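PDB 2WMF: fucolectin-related protein from Streptococcus pneumoniae, which is a family 98 glycoside hydrolase that probably cleaves host blood-group antigen carbohydrates, perhaps in connection with fucose utilization. Local coordinates for residues N429-N443 with L460-N473. Residues are numbered along the deposited sequence; the frame is centred on the assembly and turned at random.
Sequences NSWYIYNSNANINKN and LDLTPHTYAVVKEN
Trp431 and Val470, then Ile433 and Ala468, form the hydrogen-bonded pairs that join strands 430-434 and 467-472 edge to edge, the segment axes 4.6 Å apart and antiparallel at 167°. Glu472 N to Asn429 O and Asn435 N to Thr466 O carry the backbone pairing past both ends.

On the face bearing Ile433 the contacts are apolar; a branched side chain suits the space between this sheet and the one holding strand 457-462. Its CG2 meets Leu462 CD1 at 3.7 Å, while CD1 touches Leu460 CD1 at 3.8 Å and nears Val470 CG2. The small Ala468 lets this branch lie over it. On the reverse face Val469 CG1, opposite the backbone N (chi1 -173°), stands over the Tyr432 ring, 3.7 Å from its centroid, a CH-pi contact.

Polar bonds tie loop 435-443 to turn 463-466. With CG opposite the backbone N (chi1 178°), the Asn435 amide lies beside Pro464 CA: ND2 donates to Leu462 O (3.0 Å), from above the carbonyl plane, and to a lone pair of Lys442 O, while OD1 takes Asn437 N in an Asx turn. Asn437 ND2 also grips Lys442 O, from above its plane. An amide suits such double donation with acceptance. Pro464 rests CG and CD on the Lys442 backbone and Asn441 amide; its rigid ring suits the turn, its nitrogen presenting no N-H to nearby Asn435 ND2. His465 NE2 reaches Ala438 O at 2.7 Å, the oxygen lying in the ring plane, and a water links His465 N to Asn435 O and Asn437 O. Asn443 ND2 bonds Asp461 OD1, which Gln445 also holds.

Beyond strand 457-462, Ile433 and Trp431 reach Leu448 of strand 444-449 in that second antiparallel sheet, whereas Tyr434 and Tyr467 pack against helix 272-283, and Tyr432 OH bonds His319 of helix 307-322.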
ATOM      1  N   ASN A 429     -20.754  -4.868  -2.758  1.00  8.15           N
ATOM      2  CA  ASN A 429     -21.553  -5.514  -1.705  1.00  7.86           C
ATOM      3  C   ASN A 429     -20.800  -5.692  -0.408  1.00  7.47           C
ATOM      4  O   ASN A 429     -21.177  -6.520   0.402  1.00  8.62           O
ATOM      5  CB  ASN A 429     -22.112  -6.879  -2.174  1.00  7.99           C
ATOM      6  CG  ASN A 429     -21.031  -7.890  -2.539  1.00  8.72           C
ATOM      7  OD1 ASN A 429     -20.017  -7.553  -3.116  1.00 12.65           O
ATOM      8  ND2 ASN A 429     -21.286  -9.146  -2.250  1.00  9.43           N
ATOM      9  N   SER A 430     -19.766  -4.877  -0.196  1.00  7.74           N
ATOM     10  CA  SER A 430     -18.974  -4.960   1.026  1.00  6.99           C
ATOM     11  C   SER A 430     -18.764  -3.598   1.719  1.00  6.69           C
ATOM     12  O   SER A 430     -18.819  -2.540   1.069  1.00  7.38           O
ATOM     13  CB  SER A 430     -17.597  -5.529   0.745  1.00  8.52           C
ATOM     14  OG  SER A 430     -17.652  -6.800   0.151  1.00  7.97           O
ATOM     15  N   TRP A 431     -18.504  -3.668   3.025  1.00  7.47           N
ATOM     16  CA  TRP A 431     -17.997  -2.563   3.798  1.00  7.24           C
ATOM     17  C   TRP A 431     -16.533  -2.828   4.118  1.00  6.15           C
ATOM     18  O   TRP A 431     -16.180  -3.914   4.589  1.00  7.68           O
ATOM     19  CB  TRP A 431     -18.747  -2.436   5.143  1.00  7.60           C
ATOM     20  CG  TRP A 431     -20.117  -1.815   5.075  1.00  7.86           C
ATOM     21  CD1 TRP A 431     -21.347  -2.444   5.331  1.00  9.24           C
ATOM     22  CD2 TRP A 431     -20.401  -0.447   4.863  1.00  7.86           C
ATOM     23  NE1 TRP A 431     -22.373  -1.522   5.246  1.00  9.10           N
ATOM     24  CE2 TRP A 431     -21.831  -0.276   4.998  1.00  9.75           C
ATOM     25  CE3 TRP A 431     -19.607   0.668   4.614  1.00  9.23           C
ATOM     26  CZ2 TRP A 431     -22.438   0.954   4.886  1.00  8.73           C
ATOM     27  CZ3 TRP A 431     -20.236   1.906   4.518  1.00  9.09           C
ATOM     28  CH2 TRP A 431     -21.636   2.029   4.624  1.00 10.99           C
ATOM     29  N   TYR A 432     -15.701  -1.805   3.906  1.00  6.59           N
ATOM     30  CA  TYR A 432     -14.277  -1.795   4.267  1.00  7.43           C
ATOM     31  C   TYR A 432     -14.119  -0.747   5.404  1.00  7.45           C
ATOM     32  O   TYR A 432     -14.505   0.415   5.245  1.00  8.31           O
ATOM     33  CB  TYR A 432     -13.385  -1.445   3.061  1.00  7.79           C
ATOM     34  CG  TYR A 432     -13.230  -2.637   2.159  1.00  7.47           C
ATOM     35  CD1 TYR A 432     -12.139  -3.479   2.313  1.00  8.01           C
ATOM     36  CD2 TYR A 432     -14.236  -3.016   1.266  1.00  9.00           C
ATOM     37  CE1 TYR A 432     -12.018  -4.659   1.600  1.00  8.27           C
ATOM     38  CE2 TYR A 432     -14.134  -4.222   0.514  1.00  7.10           C
ATOM     39  CZ  TYR A 432     -13.037  -5.044   0.676  1.00  8.74           C
ATOM     40  OH  TYR A 432     -12.941  -6.230  -0.037  1.00  9.32           O
ATOM     41  N   ILE A 433     -13.555  -1.177   6.531  1.00  7.87           N
ATOM     42  CA  ILE A 433     -13.647  -0.448   7.787  1.00  7.80           C
ATOM     43  C   ILE A 433     -12.290  -0.427   8.507  1.00  7.05           C
ATOM     44  O   ILE A 433     -11.576  -1.433   8.524  1.00  7.63           O
ATOM     45  CB  ILE A 433     -14.650  -1.156   8.732  1.00  8.16           C
ATOM     46  CG1 ILE A 433     -16.020  -1.303   8.065  1.00  9.15           C
ATOM     47  CG2 ILE A 433     -14.740  -0.472  10.072  1.00  8.76           C
ATOM     48  CD1 ILE A 433     -16.611  -2.664   8.277  1.00  9.02           C
ATOM     49  N   TYR A 434     -11.973   0.690   9.150  1.00  7.18           N
ATOM     50  CA  TYR A 434     -10.887   0.732  10.129  1.00  7.50           C
ATOM     51  C   TYR A 434     -11.018   1.877  11.125  1.00  7.23           C
ATOM     52  O   TYR A 434     -11.738   2.843  10.919  1.00  7.09           O
ATOM     53  CB  TYR A 434      -9.502   0.691   9.491  1.00  7.71           C
ATOM     54  CG  TYR A 434      -9.075   1.733   8.468  1.00  8.80           C
ATOM     55  CD1 TYR A 434      -8.979   3.093   8.800  1.00  8.00           C
ATOM     56  CD2 TYR A 434      -8.706   1.360   7.149  1.00  8.23           C
ATOM     57  CE1 TYR A 434      -8.582   4.040   7.860  1.00  7.09           C
ATOM     58  CE2 TYR A 434      -8.260   2.295   6.225  1.00  8.29           C
ATOM     59  CZ  TYR A 434      -8.179   3.638   6.569  1.00  8.55           C
ATOM     60  OH  TYR A 434      -7.704   4.568   5.671  1.00  8.48           O
ATOM     61  N   ASN A 435     -10.245   1.737  12.213  1.00  8.30           N
ATOM     62  CA  ASN A 435     -10.055   2.807  13.172  1.00  8.12           C
ATOM     63  C   ASN A 435      -8.946   3.710  12.584  1.00  7.90           C
ATOM     64  O   ASN A 435      -7.869   3.209  12.254  1.00  9.01           O
ATOM     65  CB  ASN A 435      -9.631   2.219  14.522  1.00  7.75           C
ATOM     66  CG  ASN A 435      -9.369   3.286  15.592  1.00  8.50           C
ATOM     67  OD1 ASN A 435      -8.729   4.311  15.314  1.00  7.81           O
ATOM     68  ND2 ASN A 435      -9.928   3.072  16.802  1.00  7.36           N
ATOM     69  N   SER A 436      -9.248   5.001  12.414  1.00  7.47           N
ATOM     70  CA  SER A 436      -8.373   5.943  11.721  1.00  6.89           C
ATOM     71  C   SER A 436      -7.298   6.627  12.570  1.00  8.14           C
ATOM     72  O   SER A 436      -6.594   7.522  12.058  1.00  7.81           O
ATOM     73  CB  SER A 436      -9.186   7.039  11.020  1.00  7.60           C
ATOM     74  OG  SER A 436      -9.868   7.857  11.927  1.00  7.62           O
ATOM     75  N   ASN A 437      -7.197   6.234  13.854  1.00  7.80           N
ATOM     76  CA  ASN A 437      -6.182   6.793  14.763  1.00  7.70           C
ATOM     77  C   ASN A 437      -4.810   6.106  14.626  1.00  8.39           C
ATOM     78  O   ASN A 437      -4.635   4.948  15.024  1.00  8.52           O
ATOM     79  CB  ASN A 437      -6.685   6.669  16.203  1.00  7.90           C
ATOM     80  CG  ASN A 437      -7.839   7.590  16.518  1.00  7.82           C
ATOM     81  OD1 ASN A 437      -7.979   8.671  15.942  1.00  7.61           O
ATOM     82  ND2 ASN A 437      -8.706   7.142  17.453  1.00  7.35           N
ATOM     83  N   ALA A 438      -3.838   6.830  14.041  1.00  8.38           N
ATOM     84  CA  ALA A 438      -2.522   6.224  13.766  1.00  8.22           C
ATOM     85  C   ALA A 438      -1.728   5.982  15.041  1.00  7.45           C
ATOM     86  O   ALA A 438      -1.060   4.936  15.190  1.00  9.56           O
ATOM     87  CB  ALA A 438      -1.679   7.090  12.769  1.00  8.99           C
ATOM     88  N   ASN A 439      -1.733   6.972  15.955  1.00  7.83           N
ATOM     89  CA  ASN A 439      -0.841   6.844  17.130  1.00  7.73           C
ATOM     90  C   ASN A 439      -1.418   7.478  18.408  1.00  8.72           C
ATOM     91  O   ASN A 439      -0.666   7.949  19.262  1.00  9.56           O
ATOM     92  CB  ASN A 439       0.518   7.446  16.823  1.00  7.91           C
ATOM     93  CG  ASN A 439       1.657   6.854  17.702  1.00  7.48           C
ATOM     94  OD1 ASN A 439       1.602   5.684  18.166  1.00  8.91           O
ATOM     95  ND2 ASN A 439       2.719   7.664  17.918  1.00 10.79           N
ATOM     96  N   ILE A 440      -2.742   7.410  18.525  1.00  8.36           N
ATOM     97  CA  ILE A 440      -3.518   7.856  19.673  1.00  9.16           C
ATOM     98  C   ILE A 440      -4.407   6.681  20.077  1.00  8.94           C
ATOM     99  O   ILE A 440      -5.081   6.125  19.222  1.00  9.08           O
ATOM    100  CB  ILE A 440      -4.346   9.071  19.307  1.00  9.79           C
ATOM    101  CG1 ILE A 440      -3.431  10.281  19.184  1.00 12.71           C
ATOM    102  CG2 ILE A 440      -5.465   9.245  20.339  1.00 11.06           C
ATOM    103  CD1 ILE A 440      -3.069  10.922  20.475  1.00 17.29           C
ATOM    104  N   ASN A 441      -4.437   6.331  21.354  1.00  8.86           N
ATOM    105  CA  ASN A 441      -5.067   5.137  21.805  1.00  9.12           C
ATOM    106  C   ASN A 441      -6.529   5.348  22.188  1.00  9.23           C
ATOM    107  O   ASN A 441      -6.885   5.389  23.369  1.00 10.23           O
ATOM    108  CB  ASN A 441      -4.257   4.510  22.977  1.00  9.25           C
ATOM    109  CG  ASN A 441      -4.745   3.119  23.324  1.00 10.91           C
ATOM    110  OD1 ASN A 441      -5.520   2.512  22.565  1.00 12.72           O
ATOM    111  ND2 ASN A 441      -4.269   2.593  24.448  1.00 13.40           N
ATOM    112  N   LYS A 442      -7.386   5.479  21.169  1.00  8.99           N
ATOM    113  CA  LYS A 442      -8.806   5.777  21.342  1.00  8.47           C
ATOM    114  C   LYS A 442      -9.637   4.945  20.372  1.00  8.79           C
ATOM    115  O   LYS A 442      -9.287   4.821  19.211  1.00  8.18           O
ATOM    116  CB  LYS A 442      -9.121   7.275  21.157  1.00  9.06           C
ATOM    117  CG  LYS A 442      -8.496   8.170  22.241  1.00 10.21           C
ATOM    118  CD  LYS A 442      -9.190   8.083  23.618  1.00 12.18           C
ATOM    119  CE  LYS A 442      -8.290   8.602  24.729  1.00 13.64           C
ATOM    120  NZ  LYS A 442      -8.956   8.430  26.078  1.00 15.73           N
ATOM    121  N   ASN A 443     -10.692   4.352  20.883  1.00  7.93           N
ATOM    122  CA  ASN A 443     -11.583   3.523  20.061  1.00  7.82           C
ATOM    123  C   ASN A 443     -12.492   4.361  19.192  1.00  8.26           C
ATOM    124  O   ASN A 443     -12.774   5.513  19.501  1.00  7.97           O
ATOM    125  CB  ASN A 443     -12.490   2.646  20.935  1.00  8.61           C
ATOM    126  CG  ASN A 443     -11.781   1.423  21.511  1.00  9.26           C
ATOM    127  OD1 ASN A 443     -10.561   1.416  21.702  1.00  9.82           O
ATOM    128  ND2 ASN A 443     -12.570   0.341  21.748  1.00 14.57           N
ATOM    129  N   LEU A 460     -19.770  -1.799  14.894  1.00  9.30           N
ATOM    130  CA  LEU A 460     -18.454  -2.230  15.356  1.00  9.50           C
ATOM    131  C   LEU A 460     -17.869  -1.193  16.317  1.00  8.87           C
ATOM    132  O   LEU A 460     -17.983   0.042  16.075  1.00  9.21           O
ATOM    133  CB  LEU A 460     -17.452  -2.427  14.187  1.00  8.94           C
ATOM    134  CG  LEU A 460     -17.700  -3.644  13.304  1.00 10.67           C
ATOM    135  CD1 LEU A 460     -16.986  -3.481  11.958  1.00 13.31           C
ATOM    136  CD2 LEU A 460     -17.109  -4.850  14.046  1.00 15.40           C
ATOM    137  N   ASP A 461     -17.234  -1.707  17.372  1.00  9.03           N
ATOM    138  CA  ASP A 461     -16.389  -0.933  18.269  1.00  9.77           C
ATOM    139  C   ASP A 461     -14.998  -1.474  18.047  1.00  9.40           C
ATOM    140  O   ASP A 461     -14.750  -2.682  18.221  1.00  9.40           O
ATOM    141  CB  ASP A 461     -16.854  -1.055  19.725  1.00  9.36           C
ATOM    142  CG  ASP A 461     -16.074  -0.178  20.685  1.00 10.78           C
ATOM    143  OD1 ASP A 461     -15.428   0.782  20.273  1.00 11.99           O
ATOM    144  OD2 ASP A 461     -16.139  -0.477  21.911  1.00 19.85           O
ATOM    145  N   LEU A 462     -14.104  -0.547  17.644  1.00  9.50           N
ATOM    146  CA  LEU A 462     -12.795  -0.889  17.116  1.00  9.29           C
ATOM    147  C   LEU A 462     -11.688  -0.170  17.895  1.00  8.21           C
ATOM    148  O   LEU A 462     -11.696   1.032  17.993  1.00  9.04           O
ATOM    149  CB  LEU A 462     -12.641  -0.422  15.680  1.00 10.09           C
ATOM    150  CG  LEU A 462     -13.713  -0.841  14.687  1.00 10.14           C
ATOM    151  CD1 LEU A 462     -13.934   0.223  13.579  1.00 13.68           C
ATOM    152  CD2 LEU A 462     -13.337  -2.221  14.171  1.00 13.92           C
ATOM    153  N   THR A 463     -10.740  -0.924  18.415  1.00  8.11           N
ATOM    154  CA  THR A 463      -9.562  -0.320  18.995  1.00  7.89           C
ATOM    155  C   THR A 463      -8.640   0.152  17.885  1.00  7.67           C
ATOM    156  O   THR A 463      -8.779  -0.277  16.723  1.00  7.44           O
ATOM    157  CB  THR A 463      -8.791  -1.275  19.937  1.00  6.26           C
ATOM    158  OG1 THR A 463      -8.137  -2.314  19.179  1.00 10.46           O
ATOM    159  CG2 THR A 463      -9.684  -1.886  21.032  1.00  9.00           C
ATOM    160  N   PRO A 464      -7.675   1.026  18.217  1.00  8.04           N
ATOM    161  CA  PRO A 464      -6.714   1.377  17.202  1.00  8.33           C
ATOM    162  C   PRO A 464      -6.031   0.187  16.525  1.00  7.87           C
ATOM    163  O   PRO A 464      -5.804  -0.842  17.141  1.00  8.06           O
ATOM    164  CB  PRO A 464      -5.705   2.258  17.951  1.00  8.67           C
ATOM    165  CG  PRO A 464      -6.526   2.915  19.065  1.00  8.38           C
ATOM    166  CD  PRO A 464      -7.490   1.810  19.477  1.00  8.92           C
ATOM    167  N   HIS A 465      -5.701   0.367  15.249  1.00  7.72           N
ATOM    168  CA  HIS A 465      -4.966  -0.643  14.465  1.00  8.18           C
ATOM    169  C   HIS A 465      -5.820  -1.924  14.334  1.00  8.04           C
ATOM    170  O   HIS A 465      -5.337  -3.066  14.468  1.00  8.72           O
ATOM    171  CB  HIS A 465      -3.572  -0.891  15.034  1.00  8.25           C
ATOM    172  CG  HIS A 465      -2.898   0.387  15.404  1.00  8.97           C
ATOM    173  ND1 HIS A 465      -2.399   0.630  16.668  1.00  9.82           N
ATOM    174  CD2 HIS A 465      -2.709   1.518  14.688  1.00  8.85           C
ATOM    175  CE1 HIS A 465      -1.903   1.857  16.696  1.00  9.99           C
ATOM    176  NE2 HIS A 465      -2.097   2.427  15.517  1.00  8.35           N
ATOM    177  N   THR A 466      -7.105  -1.680  14.076  1.00  8.32           N
ATOM    178  CA  THR A 466      -8.079  -2.728  13.754  1.00  7.65           C
ATOM    179  C   THR A 466      -8.738  -2.380  12.426  1.00  7.27           C
ATOM    180  O   THR A 466      -9.218  -1.259  12.258  1.00  8.09           O
ATOM    181  CB  THR A 466      -9.203  -2.876  14.844  1.00  7.53           C
ATOM    182  OG1 THR A 466      -8.584  -3.067  16.113  1.00  8.43           O
ATOM    183  CG2 THR A 466     -10.085  -4.106  14.546  1.00  7.61           C
ATOM    184  N   TYR A 467      -8.773  -3.358  11.510  1.00  7.24           N
ATOM    185  CA  TYR A 467      -9.552  -3.249  10.302  1.00  6.81           C
ATOM    186  C   TYR A 467     -10.554  -4.418  10.220  1.00  6.57           C
ATOM    187  O   TYR A 467     -10.412  -5.465  10.891  1.00  8.38           O
ATOM    188  CB  TYR A 467      -8.703  -3.089   9.050  1.00  6.82           C
ATOM    189  CG  TYR A 467      -7.988  -4.346   8.533  1.00  7.18           C
ATOM    190  CD1 TYR A 467      -8.665  -5.303   7.775  1.00  7.92           C
ATOM    191  CD2 TYR A 467      -6.649  -4.599   8.823  1.00  7.69           C
ATOM    192  CE1 TYR A 467      -8.005  -6.444   7.271  1.00  8.45           C
ATOM    193  CE2 TYR A 467      -5.980  -5.727   8.314  1.00  6.82           C
ATOM    194  CZ  TYR A 467      -6.660  -6.661   7.539  1.00  7.90           C
ATOM    195  OH  TYR A 467      -5.989  -7.772   7.019  1.00  8.46           O
ATOM    196  N   ALA A 468     -11.578  -4.180   9.392  1.00  6.82           N
ATOM    197  CA  ALA A 468     -12.633  -5.168   9.157  1.00  7.29           C
ATOM    198  C   ALA A 468     -13.106  -5.077   7.730  1.00  7.61           C
ATOM    199  O   ALA A 468     -13.090  -3.978   7.117  1.00  8.69           O
ATOM    200  CB  ALA A 468     -13.808  -4.969  10.142  1.00  7.94           C
ATOM    201  N   VAL A 469     -13.548  -6.230   7.202  1.00  7.56           N
ATOM    202  CA  VAL A 469     -14.218  -6.276   5.922  1.00  7.63           C
ATOM    203  C   VAL A 469     -15.475  -7.093   6.121  1.00  7.94           C
ATOM    204  O   VAL A 469     -15.417  -8.224   6.634  1.00  9.51           O
ATOM    205  CB  VAL A 469     -13.365  -6.910   4.792  1.00  7.57           C
ATOM    206  CG1 VAL A 469     -14.093  -6.757   3.409  1.00  9.21           C
ATOM    207  CG2 VAL A 469     -11.959  -6.301   4.723  1.00  8.25           C
ATOM    208  N   VAL A 470     -16.592  -6.534   5.701  1.00  8.07           N
ATOM    209  CA  VAL A 470     -17.868  -7.255   5.809  1.00  8.29           C
ATOM    210  C   VAL A 470     -18.464  -7.396   4.408  1.00  8.59           C
ATOM    211  O   VAL A 470     -18.790  -6.388   3.757  1.00  8.36           O
ATOM    212  CB  VAL A 470     -18.895  -6.511   6.749  1.00  8.66           C
ATOM    213  CG1 VAL A 470     -20.273  -7.243   6.769  1.00  9.33           C
ATOM    214  CG2 VAL A 470     -18.328  -6.274   8.165  1.00  9.34           C
ATOM    215  N   LYS A 471     -18.581  -8.635   3.944  1.00  9.34           N
ATOM    216  CA  LYS A 471     -19.185  -8.916   2.647  1.00  9.48           C
ATOM    217  C   LYS A 471     -20.608  -9.467   2.811  1.00  7.60           C
ATOM    218  O   LYS A 471     -20.835 -10.430   3.573  1.00  9.74           O
ATOM    219  CB  LYS A 471     -18.337  -9.934   1.876  1.00 10.90           C
ATOM    220  CG  LYS A 471     -18.884 -10.235   0.482  1.00 12.59           C
ATOM    221  CD  LYS A 471     -17.991 -11.174  -0.352  1.00 16.28           C
ATOM    222  CE  LYS A 471     -17.244 -10.392  -1.410  1.00 21.20           C
ATOM    223  NZ  LYS A 471     -16.330 -11.307  -2.250  1.00 23.48           N
ATOM    224  N   GLU A 472     -21.548  -8.862   2.085  1.00  7.09           N
ATOM    225  CA  GLU A 472     -22.931  -9.333   2.073  1.00  8.35           C
ATOM    226  C   GLU A 472     -23.146 -10.247   0.878  1.00  8.23           C
ATOM    227  O   GLU A 472     -23.207  -9.792  -0.266  1.00  8.41           O
ATOM    228  CB  GLU A 472     -23.892  -8.159   2.018  1.00  9.58           C
ATOM    229  CG  GLU A 472     -23.708  -7.161   3.170  1.00  9.07           C
ATOM    230  CD  GLU A 472     -24.876  -6.168   3.249  1.00  9.85           C
ATOM    231  OE1 GLU A 472     -25.972  -6.621   3.634  1.00 10.79           O
ATOM    232  OE2 GLU A 472     -24.720  -4.957   2.938  1.00  9.01           O
ATOM    233  N   ASN A 473     -23.241 -11.551   1.149  1.00  8.92           N
ATOM    234  CA  ASN A 473     -23.692 -12.514   0.154  1.00  8.66           C
ATOM    235  C   ASN A 473     -25.203 -12.538   0.229  1.00  8.98           C
ATOM    236  O   ASN A 473     -25.793 -11.911   1.116  1.00  9.35           O
ATOM    237  CB  ASN A 473     -23.079 -13.880   0.406  1.00 10.13           C
ATOM    238  CG  ASN A 473     -21.564 -13.869   0.210  1.00 11.15           C
ATOM    239  OD1 ASN A 473     -20.788 -14.280   1.116  1.00 15.78           O
ATOM    240  ND2 ASN A 473     -21.132 -13.441  -0.973  1.00  9.48           N
TER
HETATM  241  O   HOH W   1      -5.680   2.742  13.818  1.00  8.40           O